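Local atomic coordinates of lipoate-protein ligase, putative (Streptococcus pneumoniae, PDB entry 1VQZ), a protein that is a putative member of the lipoate-protein ligase family, joining a lipoyl ligase A/B-type domain to a smaller C-terminal domain. Residues K14-H19 with K35-E40; L29-F34 with N238-T243; R79-G84 with R154-G159; Y216-K219 with E223-E226. All blocks are in the same frame, centred on the assembly; numbering follows the deposited sequence. Where two conformers were deposited one is given.

From the N terminus, contact 1 closes first. It links strand 13-17 to the turn after helix 23-36, within one beta-alpha-beta unit. Contact 2 opens at 29-34, before contact 1 has closed, so the two cross. It closes only at helix 231-245, about two hundred residues later, and the long span between holds both other contacts. Contact 3 joins the loop 79-84 to strand 154-162 in the main mixed sheet. Contact 4 follows and closes a short connection from helix 206-220 to edge strand 225-226. That strand pairs with strand 13-17 of contact 1. Contact 2 meets contact 3 where Glu30 bonds His158.

Contact 1 of 4, residues K14-H19 with K35-E40; sequences KYIINH and KHLLDE. With EDO (1,2-ethanediol), chain N.
Lys14 and Glu40 form a salt bridge at one end of a beta-alpha-beta unit. The unit runs from strand 13-17 through helix 23-36 to strand 42-47, and the two strands lie parallel in the main sheet. Segment 35-40 takes in the last part of the helix and the turn beyond it.

The ionic part comes first. Lys14 NZ donates to Glu40 OE1 at 3.0 Å. It meets that oxygen from above the carboxylate plane, 48° out of it. The lysine chain is bent at chi2 (-65°) and at chi4 (71°). It therefore curls round the oxygen, and Lys14 CG also comes within 3.4 Å of Glu40 OE1. Glu40 is bent at its own chi2. Both residues are partly exposed, so solvent probably weakens the pair.

The apolar part lies deeper. Ile16 CD1 touches Leu37 CD1 at 4.2 Å, methyl to methyl, and both residues are buried. Leu37 also packs on Tyr32 of the helix and on Tyr227.

Backbone bonds shape the turn. Leu37 is the centre of an inverse gamma turn, closed by a weak bond from Leu38 N to His36 O. A type I beta turn overlaps it, from Leu37 to Glu40, in which Glu40 N donates to Leu37 O at 3.2 Å. Arg154 of strand 154-162 bonds to the carbonyl of Glu40 and so ties this turn to the sheet.

A bound 1,2-ethanediol lies at the edge of the His36 ring, away from the strand. Its O1 donates to His36 NE2 at 2.8 Å.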
loop_
_atom_site.group_PDB
_atom_site.type_symbol
_atom_site.label_atom_id
_atom_site.label_comp_id
_atom_site.label_asym_id
_atom_site.label_seq_id
_atom_site.Cartn_x
_atom_site.Cartn_y
_atom_site.Cartn_z
ATOM N N LYS A 14 16.534 -14.628 -1.218
ATOM C CA LYS A 14 16.635 -14.317 -2.619
ATOM C C LYS A 14 16.419 -12.851 -2.943
ATOM O O LYS A 14 15.652 -12.137 -2.267
ATOM C CB LYS A 14 15.622 -15.146 -3.406
ATOM C CG LYS A 14 15.750 -16.648 -3.271
ATOM C CD LYS A 14 17.066 -17.127 -3.855
ATOM C CE LYS A 14 17.389 -18.524 -3.405
ATOM N NZ LYS A 14 16.511 -19.448 -4.033
ATOM N N TYR A 15 17.032 -12.425 -4.045
ATOM C CA TYR A 15 16.547 -11.211 -4.722
ATOM C C TYR A 15 16.043 -11.513 -6.123
ATOM O O TYR A 15 16.422 -12.534 -6.719
ATOM C CB TYR A 15 17.616 -10.148 -4.799
ATOM C CG TYR A 15 18.828 -10.474 -5.671
ATOM C CD1 TYR A 15 19.923 -11.134 -5.143
ATOM C CD2 TYR A 15 18.891 -10.045 -6.996
ATOM C CE1 TYR A 15 21.042 -11.421 -5.896
ATOM C CE2 TYR A 15 20.006 -10.327 -7.772
ATOM C CZ TYR A 15 21.097 -11.019 -7.211
ATOM O OH TYR A 15 22.225 -11.301 -7.958
ATOM N N ILE A 16 15.199 -10.607 -6.630
ATOM C CA ILE A 16 14.637 -10.691 -7.969
ATOM C C ILE A 16 14.964 -9.419 -8.728
ATOM O O ILE A 16 14.880 -8.315 -8.175
ATOM C CB ILE A 16 13.094 -10.910 -7.977
ATOM C CG1 ILE A 16 12.784 -12.258 -7.381
ATOM C CG2 ILE A 16 12.555 -10.926 -9.416
ATOM C CD1 ILE A 16 11.428 -12.409 -6.885
ATOM N N ILE A 17 15.380 -9.592 -9.982
ATOM C CA ILE A 17 15.637 -8.455 -10.859
ATOM C C ILE A 17 14.482 -8.341 -11.875
ATOM O O ILE A 17 14.216 -9.241 -12.670
ATOM C CB ILE A 17 17.024 -8.597 -11.573
ATOM C CG1 ILE A 17 18.133 -8.527 -10.524
ATOM C CG2 ILE A 17 17.205 -7.473 -12.681
ATOM C CD1 ILE A 17 19.497 -8.626 -11.104
ATOM N N ASN A 18 13.784 -7.240 -11.817
ATOM C CA ASN A 18 12.714 -6.970 -12.742
ATOM C C ASN A 18 12.814 -5.539 -13.250
ATOM O O ASN A 18 12.594 -4.617 -12.496
ATOM C CB ASN A 18 11.385 -7.151 -12.043
ATOM C CG ASN A 18 10.224 -6.633 -12.869
ATOM O OD1 ASN A 18 10.297 -6.612 -14.112
ATOM N ND2 ASN A 18 9.132 -6.257 -12.192
ATOM N N HIS A 19 13.122 -5.366 -14.524
ATOM C CA HIS A 19 13.356 -4.033 -15.068
ATOM C C HIS A 19 12.163 -3.506 -15.893
ATOM O O HIS A 19 12.235 -2.448 -16.471
ATOM C CB HIS A 19 14.620 -4.019 -15.918
ATOM C CG HIS A 19 15.889 -4.105 -15.123
ATOM N ND1 HIS A 19 17.029 -4.687 -15.614
ATOM C CD2 HIS A 19 16.182 -3.706 -13.864
ATOM C CE1 HIS A 19 17.987 -4.614 -14.706
ATOM N NE2 HIS A 19 17.497 -4.023 -13.634
ATOM N N LYS A 35 2.923 -14.196 -2.398
ATOM C CA LYS A 35 1.922 -15.279 -2.164
ATOM C C LYS A 35 2.238 -16.661 -2.727
ATOM O O LYS A 35 1.725 -17.661 -2.260
ATOM C CB LYS A 35 0.548 -14.822 -2.668
ATOM C CG LYS A 35 0.040 -13.602 -1.973
ATOM C CD LYS A 35 -1.337 -13.178 -2.510
ATOM C CE LYS A 35 -1.892 -11.967 -1.721
ATOM N NZ LYS A 35 -3.192 -11.429 -2.341
ATOM N N HIS A 36 3.115 -16.704 -3.699
ATOM C CA HIS A 36 3.360 -17.926 -4.474
ATOM C C HIS A 36 4.755 -18.522 -4.322
ATOM O O HIS A 36 4.909 -19.697 -4.563
ATOM C CB HIS A 36 3.122 -17.639 -5.961
ATOM C CG HIS A 36 1.690 -17.438 -6.313
ATOM N ND1 HIS A 36 0.924 -18.428 -6.887
ATOM C CD2 HIS A 36 0.891 -16.348 -6.210
ATOM C CE1 HIS A 36 -0.292 -17.958 -7.105
ATOM N NE2 HIS A 36 -0.336 -16.699 -6.712
ATOM N N LEU A 37 5.766 -17.729 -3.951
ATOM C CA LEU A 37 7.126 -18.260 -3.763
ATOM C C LEU A 37 7.353 -18.653 -2.302
ATOM O O LEU A 37 8.291 -18.186 -1.629
ATOM C CB LEU A 37 8.229 -17.291 -4.226
ATOM C CG LEU A 37 8.284 -16.902 -5.723
ATOM C CD1 LEU A 37 9.500 -16.056 -5.974
ATOM C CD2 LEU A 37 8.308 -18.090 -6.649
ATOM N N LEU A 38 6.510 -19.571 -1.856
ATOM C CA LEU A 38 6.445 -20.015 -0.457
ATOM C C LEU A 38 7.623 -20.902 0.024
ATOM O O LEU A 38 7.758 -21.134 1.218
ATOM C CB LEU A 38 5.113 -20.761 -0.229
ATOM C CG LEU A 38 3.895 -19.885 -0.525
ATOM C CD1 LEU A 38 2.586 -20.619 -0.208
ATOM C CD2 LEU A 38 3.992 -18.547 0.256
ATOM N N ASP A 39 8.451 -21.397 -0.890
ATOM C CA ASP A 39 9.679 -22.110 -0.523
ATOM C C ASP A 39 10.884 -21.169 -0.289
ATOM O O ASP A 39 11.972 -21.639 -0.000
ATOM C CB ASP A 39 10.102 -23.100 -1.632
ATOM C CG ASP A 39 9.172 -24.316 -1.762
ATOM O OD1 ASP A 39 8.475 -24.665 -0.789
ATOM O OD2 ASP A 39 9.178 -24.937 -2.853
ATOM N N GLU A 40 10.713 -19.881 -0.484
ATOM C CA GLU A 40 11.738 -18.894 -0.220
ATOM C C GLU A 40 11.273 -18.097 0.983
ATOM O O GLU A 40 10.254 -17.419 0.908
ATOM C CB GLU A 40 11.865 -17.941 -1.408
ATOM C CG GLU A 40 11.901 -18.625 -2.769
ATOM C CD GLU A 40 13.057 -19.600 -2.916
ATOM O OE1 GLU A 40 14.109 -19.429 -2.262
ATOM O OE2 GLU A 40 12.885 -20.549 -3.695
HETATM C C1 EDO N . -2.965 -15.182 -6.723
HETATM O O1 EDO N . -2.135 -14.798 -5.632
HETATM C C2 EDO N . -3.046 -13.986 -7.654
HETATM O O2 EDO N . -3.903 -12.977 -7.127
#

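Contact 2 of 4, residues L29-F34 with N238-T243; sequences LEEYAF and NRIKDT. With EDO (1,2-ethanediol), chain N; EDO (1,2-ethanediol), chain L.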
loop_
_atom_site.group_PDB
_atom_site.type_symbol
_atom_site.label_atom_id
_atom_site.label_comp_id
_atom_site.label_asym_id
_atom_site.label_seq_id
_atom_site.Cartn_x
_atom_site.Cartn_y
_atom_site.Cartn_z
ATOM N N LEU A 29 3.870 -9.307 -10.314
ATOM C CA LEU A 29 5.103 -9.994 -10.017
ATOM C C LEU A 29 5.377 -9.926 -8.521
ATOM O O LEU A 29 5.791 -10.925 -7.925
ATOM C CB LEU A 29 6.259 -9.434 -10.857
ATOM C CG LEU A 29 7.623 -10.138 -10.754
ATOM C CD1 LEU A 29 8.377 -10.021 -11.988
ATOM C CD2 LEU A 29 8.485 -9.624 -9.569
ATOM N N GLU A 30 5.108 -8.765 -7.910
ATOM C CA GLU A 30 5.312 -8.600 -6.466
ATOM C C GLU A 30 4.364 -9.505 -5.692
ATOM O O GLU A 30 4.779 -10.173 -4.718
ATOM C CB GLU A 30 5.128 -7.127 -6.043
ATOM C CG GLU A 30 5.378 -6.852 -4.554
ATOM C CD GLU A 30 4.950 -5.469 -4.158
ATOM O OE1 GLU A 30 3.803 -5.114 -4.477
ATOM O OE2 GLU A 30 5.765 -4.737 -3.538
ATOM N N GLU A 31 3.096 -9.542 -6.105
ATOM C CA GLU A 31 2.142 -10.421 -5.437
ATOM C C GLU A 31 2.523 -11.902 -5.558
ATOM O O GLU A 31 2.327 -12.730 -4.608
ATOM C CB GLU A 31 0.728 -10.226 -6.004
ATOM C CG GLU A 31 -0.325 -10.944 -5.172
ATOM C CD GLU A 31 -1.736 -10.840 -5.743
ATOM O OE1 GLU A 31 -1.964 -11.113 -6.946
ATOM O OE2 GLU A 31 -2.618 -10.521 -4.961
ATOM N N TYR A 32 3.032 -12.260 -6.732
ATOM C CA TYR A 32 3.493 -13.622 -6.974
ATOM C C TYR A 32 4.633 -14.023 -6.017
ATOM O O TYR A 32 4.623 -15.096 -5.435
ATOM C CB TYR A 32 3.924 -13.790 -8.420
ATOM C CG TYR A 32 4.074 -15.240 -8.791
ATOM C CD1 TYR A 32 2.959 -16.015 -9.116
ATOM C CD2 TYR A 32 5.321 -15.839 -8.823
ATOM C CE1 TYR A 32 3.066 -17.382 -9.435
ATOM C CE2 TYR A 32 5.459 -17.218 -9.159
ATOM C CZ TYR A 32 4.315 -17.982 -9.464
ATOM O OH TYR A 32 4.449 -19.303 -9.795
ATOM N N ALA A 33 5.611 -13.135 -5.828
ATOM C CA ALA A 33 6.646 -13.377 -4.870
ATOM C C ALA A 33 6.061 -13.504 -3.448
ATOM O O ALA A 33 6.381 -14.456 -2.724
ATOM C CB ALA A 33 7.726 -12.278 -4.976
ATOM N N PHE A 34 5.188 -12.566 -3.051
ATOM C CA PHE A 34 4.590 -12.565 -1.715
ATOM C C PHE A 34 3.796 -13.841 -1.457
ATOM O O PHE A 34 4.003 -14.551 -0.444
ATOM C CB PHE A 34 3.665 -11.368 -1.629
ATOM C CG PHE A 34 3.009 -11.151 -0.285
ATOM C CD1 PHE A 34 3.640 -11.521 0.921
ATOM C CD2 PHE A 34 1.792 -10.440 -0.223
ATOM C CE1 PHE A 34 3.045 -11.236 2.173
ATOM C CE2 PHE A 34 1.198 -10.160 1.008
ATOM C CZ PHE A 34 1.830 -10.569 2.207
ATOM N N ASN A 238 1.744 -13.216 -15.604
ATOM C CA ASN A 238 0.920 -12.514 -16.583
ATOM C C ASN A 238 -0.563 -12.855 -16.500
ATOM O O ASN A 238 -1.429 -11.994 -16.751
ATOM C CB ASN A 238 1.504 -12.724 -18.008
ATOM C CG ASN A 238 2.680 -11.745 -18.313
ATOM O OD1 ASN A 238 2.498 -10.542 -18.236
ATOM N ND2 ASN A 238 3.866 -12.267 -18.623
ATOM N N ARG A 239 -0.882 -14.107 -16.156
ATOM C CA ARG A 239 -2.266 -14.469 -15.849
ATOM C C ARG A 239 -2.844 -13.608 -14.706
ATOM O O ARG A 239 -3.988 -13.185 -14.753
ATOM C CB ARG A 239 -2.354 -15.970 -15.510
ATOM C CG ARG A 239 -3.770 -16.502 -15.179
ATOM C CD ARG A 239 -4.597 -16.800 -16.455
ATOM N N ILE A 240 -2.071 -13.425 -13.658
ATOM C CA ILE A 240 -2.478 -12.574 -12.542
ATOM C C ILE A 240 -2.649 -11.112 -12.990
ATOM O O ILE A 240 -3.573 -10.452 -12.573
ATOM C CB ILE A 240 -1.479 -12.641 -11.350
ATOM C CG1 ILE A 240 -1.485 -14.067 -10.766
ATOM C CG2 ILE A 240 -1.874 -11.592 -10.261
ATOM C CD1 ILE A 240 -0.466 -14.334 -9.671
ATOM N N LYS A 241 -1.730 -10.610 -13.817
ATOM C CA LYS A 241 -1.913 -9.317 -14.495
ATOM C C LYS A 241 -3.228 -9.265 -15.293
ATOM O O LYS A 241 -4.023 -8.344 -15.102
ATOM C CB LYS A 241 -0.697 -9.024 -15.392
ATOM C CG LYS A 241 -0.785 -7.710 -16.190
ATOM C CD LYS A 241 0.221 -7.612 -17.378
ATOM C CE LYS A 241 0.144 -6.208 -18.048
ATOM N NZ LYS A 241 0.860 -6.071 -19.365
ATOM N N ASP A 242 -3.491 -10.286 -16.115
ATOM C CA ASP A 242 -4.665 -10.316 -17.018
ATOM C C ASP A 242 -6.011 -10.445 -16.280
ATOM O O ASP A 242 -7.026 -9.976 -16.758
ATOM C CB ASP A 242 -4.568 -11.466 -18.039
ATOM C CG ASP A 242 -3.470 -11.272 -19.074
ATOM O OD1 ASP A 242 -2.918 -10.155 -19.201
ATOM O OD2 ASP A 242 -3.130 -12.278 -19.742
ATOM N N THR A 243 -6.010 -11.108 -15.131
ATOM C CA THR A 243 -7.198 -11.332 -14.367
ATOM C C THR A 243 -7.349 -10.456 -13.134
ATOM O O THR A 243 -8.429 -10.408 -12.562
ATOM C CB THR A 243 -7.317 -12.796 -13.919
ATOM O OG1 THR A 243 -6.307 -13.080 -12.957
ATOM C CG2 THR A 243 -7.235 -13.746 -15.131
HETATM C C1 EDO N . -2.965 -15.182 -6.723
HETATM O O1 EDO N . -2.135 -14.798 -5.632
HETATM C C2 EDO N . -3.046 -13.986 -7.654
HETATM O O2 EDO N . -3.903 -12.977 -7.127
HETATM C C1 EDO L . 2.512 -0.602 -5.262
HETATM O O1 EDO L . 3.144 0.510 -4.671
HETATM C C2 EDO L . 2.935 -1.782 -4.421
HETATM O O2 EDO L . 2.651 -2.990 -5.092
#
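Ile240 packs against Glu31 and Tyr32, and this joins helix 231-245 to helix 23-36. It is plain helix-helix packing. Between segments 29-34 and 238-243, Ile240 alone of the later helix makes the contact. The nearest alpha carbons, Tyr32 CA and Ile240 CA, are 8.2 Å apart.

At Ile240 CB the chain forks toward the other helix. CG2 is the branch anti to the backbone N, and CG1 lies beside that N (chi1 -65°). Both branches touch a bound 1,2-ethanediol, but of the two only CG2 meets Glu31 OE1 and only the CG1 branch reaches the Tyr32 ring. Ile240 CG2 comes to 3.4 Å from Glu31 OE1, a methyl against a carboxylate oxygen. Ile240 CG1 faces the diol, whose C2 is 3.5 Å from it. Beyond CG1 the chain runs out extended to CD1. That tip reaches the edge of the Tyr32 ring, in its plane, with Ile240 CD1 to Tyr32 CD1 at 3.9 Å. The two side chains cross at about a right angle. Ile240 CD1 also rests near His36 NE2, whose ring stacks with that of Tyr32.

The polar ends are held by other groups. Glu31 OE1 accepts a bond from O2 of the diol. Glu31 OE2 forms salt bridges with Lys35 and Lys244. These positive charges probably keep the buried carboxylate ionised. Tyr32 OH bonds Glu236 of helix 231-245, a further polar link between the helices. The diol also packs on the tip of the isoleucine: its C2 lies 3.3 Å from Ile240 CD1.

Contact 3 of 4, residues R79-G84 with R154-G159; sequences RRISGG and RIMHHG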
loop_
_atom_site.group_PDB
_atom_site.type_symbol
_atom_site.label_atom_id
_atom_site.label_comp_id
_atom_site.label_asym_id
_atom_site.label_seq_id
_atom_site.Cartn_x
_atom_site.Cartn_y
_atom_site.Cartn_z
ATOM N N ARG A 79 -4.856 -0.687 -8.403
ATOM C CA ARG A 79 -5.077 -0.893 -6.977
ATOM C C ARG A 79 -4.037 -1.862 -6.463
ATOM O O ARG A 79 -3.861 -2.934 -7.012
ATOM C CB ARG A 79 -6.477 -1.438 -6.759
ATOM C CG ARG A 79 -6.890 -1.642 -5.330
ATOM C CD ARG A 79 -8.151 -2.420 -5.266
ATOM N NE ARG A 79 -9.361 -1.778 -5.821
ATOM C CZ ARG A 79 -10.051 -0.786 -5.255
ATOM N NH1 ARG A 79 -9.631 -0.196 -4.143
ATOM N NH2 ARG A 79 -11.175 -0.362 -5.828
ATOM N N ARG A 80 -3.344 -1.475 -5.400
ATOM C CA ARG A 80 -2.399 -2.362 -4.736
ATOM C C ARG A 80 -3.025 -3.201 -3.627
ATOM O O ARG A 80 -4.261 -3.107 -3.293
ATOM C CB ARG A 80 -1.188 -1.545 -4.198
ATOM C CG ARG A 80 -1.526 -0.554 -3.096
ATOM C CD ARG A 80 -0.271 0.086 -2.434
ATOM N NE ARG A 80 -0.805 0.907 -1.349
ATOM C CZ ARG A 80 -1.279 2.156 -1.469
ATOM N NH1 ARG A 80 -1.195 2.793 -2.623
ATOM N NH2 ARG A 80 -1.854 2.751 -0.413
ATOM N N ILE A 81 -2.209 -4.111 -3.090
ATOM C CA ILE A 81 -2.744 -5.061 -2.087
ATOM C C ILE A 81 -2.483 -4.672 -0.646
ATOM O O ILE A 81 -2.779 -5.450 0.233
ATOM C CB ILE A 81 -2.324 -6.531 -2.372
ATOM C CG1 ILE A 81 -0.828 -6.754 -2.118
ATOM C CG2 ILE A 81 -2.708 -6.900 -3.812
ATOM C CD1 ILE A 81 -0.368 -8.182 -2.317
ATOM N N SER A 82 -1.935 -3.489 -0.389
ATOM C CA SER A 82 -1.918 -2.920 0.958
ATOM C C SER A 82 -2.895 -1.721 1.072
ATOM O O SER A 82 -3.303 -1.116 0.076
ATOM C CB SER A 82 -0.517 -2.429 1.324
ATOM O OG SER A 82 0.004 -1.550 0.333
ATOM N N GLY A 83 -3.194 -1.362 2.308
ATOM C CA GLY A 83 -4.107 -0.298 2.624
ATOM C C GLY A 83 -3.575 1.081 2.446
ATOM O O GLY A 83 -2.497 1.270 1.931
ATOM N N GLY A 84 -4.363 2.051 2.858
ATOM C CA GLY A 84 -3.992 3.479 2.736
ATOM C C GLY A 84 -4.547 4.197 1.524
ATOM O O GLY A 84 -5.536 3.739 0.883
ATOM N N ARG A 154 3.064 -15.024 6.566
ATOM C CA ARG A 154 3.924 -14.262 5.659
ATOM C C ARG A 154 3.660 -12.746 5.645
ATOM O O ARG A 154 2.501 -12.238 5.533
ATOM C CB ARG A 154 3.842 -14.872 4.253
ATOM C CG ARG A 154 4.805 -14.335 3.288
ATOM C CD ARG A 154 4.801 -15.073 1.933
ATOM N NE ARG A 154 5.811 -16.060 1.963
ATOM C CZ ARG A 154 6.835 -16.232 1.136
ATOM N NH1 ARG A 154 7.025 -15.582 0.010
ATOM N NH2 ARG A 154 7.676 -17.188 1.474
ATOM N N ILE A 155 4.760 -12.006 5.745
ATOM C CA ILE A 155 4.752 -10.558 5.920
ATOM C C ILE A 155 5.394 -9.870 4.740
ATOM O O ILE A 155 6.458 -10.297 4.294
ATOM C CB ILE A 155 5.573 -10.196 7.158
ATOM C CG1 ILE A 155 4.966 -10.869 8.412
ATOM C CG2 ILE A 155 5.686 -8.652 7.320
ATOM C CD1 ILE A 155 5.848 -10.894 9.602
HETATM N N MSE A 156 4.750 -8.809 4.234
HETATM C CA MSE A 156 5.378 -7.947 3.244
HETATM C C MSE A 156 5.416 -6.517 3.734
HETATM O O MSE A 156 4.410 -5.960 4.138
HETATM C CB MSE A 156 4.668 -8.022 1.886
HETATM C CG MSE A 156 5.305 -7.139 0.840
HETATM SE SE MSE A 156 4.459 -7.263 -0.951
HETATM C CE MSE A 156 2.614 -6.592 -0.406
ATOM N N HIS A 157 6.603 -5.947 3.684
ATOM C CA HIS A 157 6.809 -4.510 3.823
ATOM C C HIS A 157 7.168 -3.972 2.434
ATOM O O HIS A 157 8.111 -4.446 1.823
ATOM C CB HIS A 157 7.968 -4.198 4.742
ATOM C CG HIS A 157 7.698 -4.510 6.176
ATOM N ND1 HIS A 157 7.220 -3.561 7.059
ATOM C CD2 HIS A 157 7.777 -5.667 6.871
ATOM C CE1 HIS A 157 7.049 -4.119 8.245
ATOM N NE2 HIS A 157 7.385 -5.393 8.156
ATOM N N HIS A 158 6.429 -2.996 1.937
ATOM C CA HIS A 158 6.780 -2.424 0.641
ATOM C C HIS A 158 6.544 -0.933 0.631
ATOM O O HIS A 158 5.830 -0.376 1.485
ATOM C CB HIS A 158 6.133 -3.164 -0.551
ATOM C CG HIS A 158 4.646 -3.034 -0.657
ATOM N ND1 HIS A 158 3.937 -3.464 -1.764
ATOM C CD2 HIS A 158 3.729 -2.524 0.207
ATOM C CE1 HIS A 158 2.644 -3.234 -1.565
ATOM N NE2 HIS A 158 2.500 -2.634 -0.392
ATOM N N GLY A 159 7.198 -0.263 -0.298
ATOM C CA GLY A 159 7.046 1.180 -0.323
ATOM C C GLY A 159 7.835 1.833 -1.405
ATOM O O GLY A 159 8.337 1.152 -2.277
#
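Ser82 OG is gripped by two groups. His158 NE2 lies 2.8 Å from it, and either atom could be the donor. The serine oxygen sits at the edge of the imidazole, near its plane. Arg80 NE also donates to Ser82 OG at 3.1 Å, but this bond is bent (130°) and weak. The guanidinium has a firmer hold further along. Arg80 NH2 donates to Gly83 O at 2.8 Å and nearly straight, 166°. It approaches from above the carbonyl plane, while the acceptor stays in the guanidinium plane. Gly85 O takes a further bond from the same nitrogen.

Arg80, Ser82 and Gly83 belong to the arginine- and glycine-rich loop of the lipoate ligase family, between strands 76-79 and 87-89. The loop meets strand 154-162 of the main sheet. His158 lies on that strand, and its ND1 is hydrogen-bonded to Glu30 of helix 23-36, so the imidazole is held at both nitrogens.

Met156, a selenomethionine, is bent at chi3 (62°). Its CE thus lies over one face of the His158 ring, toward the rim. The same methyl meets Ile81 CG1 at 3.8 Å, and the two side chains cross at about a right angle.

Contact 4 of 4, residues Y216-K219 with E223-E226; sequences YMKK and EMTE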
loop_
_atom_site.group_PDB
_atom_site.type_symbol
_atom_site.label_atom_id
_atom_site.label_comp_id
_atom_site.label_asym_id
_atom_site.label_seq_id
_atom_site.Cartn_x
_atom_site.Cartn_y
_atom_site.Cartn_z
ATOM N N TYR A 216 24.627 -3.036 -1.794
ATOM C CA TYR A 216 24.664 -3.070 -0.342
ATOM C C TYR A 216 23.990 -4.303 0.256
ATOM O O TYR A 216 24.535 -4.922 1.196
ATOM C CB TYR A 216 24.040 -1.816 0.267
ATOM C CG TYR A 216 24.372 -1.671 1.735
ATOM C CD1 TYR A 216 23.673 -2.400 2.706
ATOM C CD2 TYR A 216 25.410 -0.849 2.156
ATOM C CE1 TYR A 216 23.987 -2.290 4.068
ATOM C CE2 TYR A 216 25.728 -0.730 3.530
ATOM C CZ TYR A 216 25.009 -1.458 4.470
ATOM O OH TYR A 216 25.301 -1.321 5.802
HETATM N N MSE A 217 22.816 -4.657 -0.270
HETATM C CA MSE A 217 22.043 -5.779 0.283
HETATM C C MSE A 217 22.840 -7.069 0.177
HETATM O O MSE A 217 22.891 -7.866 1.138
HETATM C CB MSE A 217 20.676 -5.888 -0.397
HETATM C CG MSE A 217 19.689 -4.819 0.126
HETATM SE SE MSE A 217 19.104 -5.098 2.050
HETATM C CE MSE A 217 17.961 -6.640 1.771
ATOM N N LYS A 218 23.510 -7.222 -0.969
ATOM C CA LYS A 218 24.331 -8.381 -1.280
ATOM C C LYS A 218 25.517 -8.509 -0.315
ATOM O O LYS A 218 25.940 -9.624 0.051
ATOM C CB LYS A 218 24.793 -8.345 -2.762
ATOM C CG LYS A 218 23.679 -8.796 -3.703
ATOM C CD LYS A 218 23.777 -8.317 -5.131
ATOM C CE LYS A 218 24.469 -9.291 -6.035
ATOM N NZ LYS A 218 24.417 -8.852 -7.450
ATOM N N LYS A 219 25.999 -7.363 0.139
ATOM C CA LYS A 219 27.151 -7.297 1.004
ATOM C C LYS A 219 26.693 -7.660 2.412
ATOM O O LYS A 219 27.331 -8.439 3.100
ATOM C CB LYS A 219 27.752 -5.882 0.949
ATOM C CG LYS A 219 29.261 -5.869 0.969
ATOM N N GLU A 223 24.634 -14.733 1.574
ATOM C CA GLU A 223 23.818 -15.923 1.289
ATOM C C GLU A 223 22.860 -15.719 0.133
ATOM O O GLU A 223 22.570 -16.658 -0.606
ATOM C CB GLU A 223 22.965 -16.319 2.513
ATOM C CG GLU A 223 21.934 -15.265 3.005
ATOM C CD GLU A 223 22.441 -14.472 4.188
ATOM O OE1 GLU A 223 23.545 -13.904 4.082
ATOM O OE2 GLU A 223 21.745 -14.435 5.229
HETATM N N MSE A 224 22.377 -14.488 -0.000
HETATM C CA MSE A 224 21.269 -14.157 -0.868
HETATM C C MSE A 224 21.714 -14.264 -2.310
HETATM O O MSE A 224 22.728 -13.685 -2.707
HETATM C CB MSE A 224 20.771 -12.741 -0.577
HETATM C CG MSE A 224 19.659 -12.294 -1.457
HETATM SE SE MSE A 224 19.094 -10.420 -1.048
HETATM C CE MSE A 224 20.718 -9.518 -1.729
ATOM N N THR A 225 20.936 -15.011 -3.080
ATOM C CA THR A 225 21.213 -15.251 -4.488
ATOM C C THR A 225 19.998 -14.825 -5.306
ATOM O O THR A 225 18.897 -14.589 -4.750
ATOM C CB THR A 225 21.542 -16.741 -4.726
ATOM O OG1 THR A 225 20.386 -17.517 -4.470
ATOM C CG2 THR A 225 22.671 -17.241 -3.807
ATOM N N GLU A 226 20.178 -14.710 -6.613
ATOM C CA GLU A 226 19.062 -14.333 -7.482
ATOM C C GLU A 226 18.052 -15.483 -7.691
ATOM O O GLU A 226 18.461 -16.629 -7.976
ATOM C CB GLU A 226 19.556 -13.894 -8.833
ATOM C CG GLU A 226 18.531 -13.050 -9.598
ATOM C CD GLU A 226 19.006 -12.709 -11.005
ATOM O OE1 GLU A 226 20.185 -12.945 -11.323
ATOM O OE2 GLU A 226 18.194 -12.206 -11.804
#
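Met224 reaches back across a short connection to Met217 and Lys218. The connection leads from helix 206-220 into strand 225-226, a short edge strand of the main sheet. Both methionines are selenomethionine, with selenium in place of sulfur. The closest alpha carbons, Lys218 CA and Met224 CA, are 6.6 Å apart.

The apolar contacts all centre on one methyl. The Met224 chain runs extended through chi1 (178°) and chi2, then bends at chi3 (70°). The bend lays CE over the helix backbone where Met217 joins Lys218. Met224 CE is 3.8 Å from Met217 C and 3.7 Å from Lys218 N. Side-chain carbons of the helix also touch it. Lys218 CG comes to 3.6 Å from Met224 CE, and Met217 CB to 3.9 Å from the same methyl. Lys218 and Met224 cross at about a right angle, so only the first part of the lysine chain takes part.

The polar groups are turned to other partners. Lys218 NZ makes a weak hydrogen bond to Tyr15 OH and a long, weak ion pair with Glu215. The backbone of Thr225 pairs with Met13 and Tyr15 of strand 13-17. Met217 and Tyr216 also pack on Pro116 of helix 110-123.

The contact between the segments is thus van der Waals in kind. It has no directional bond. It rests on dispersion forces, and these depend on how closely one buried methyl fits a patch of helix backbone and the first carbons of two side chains.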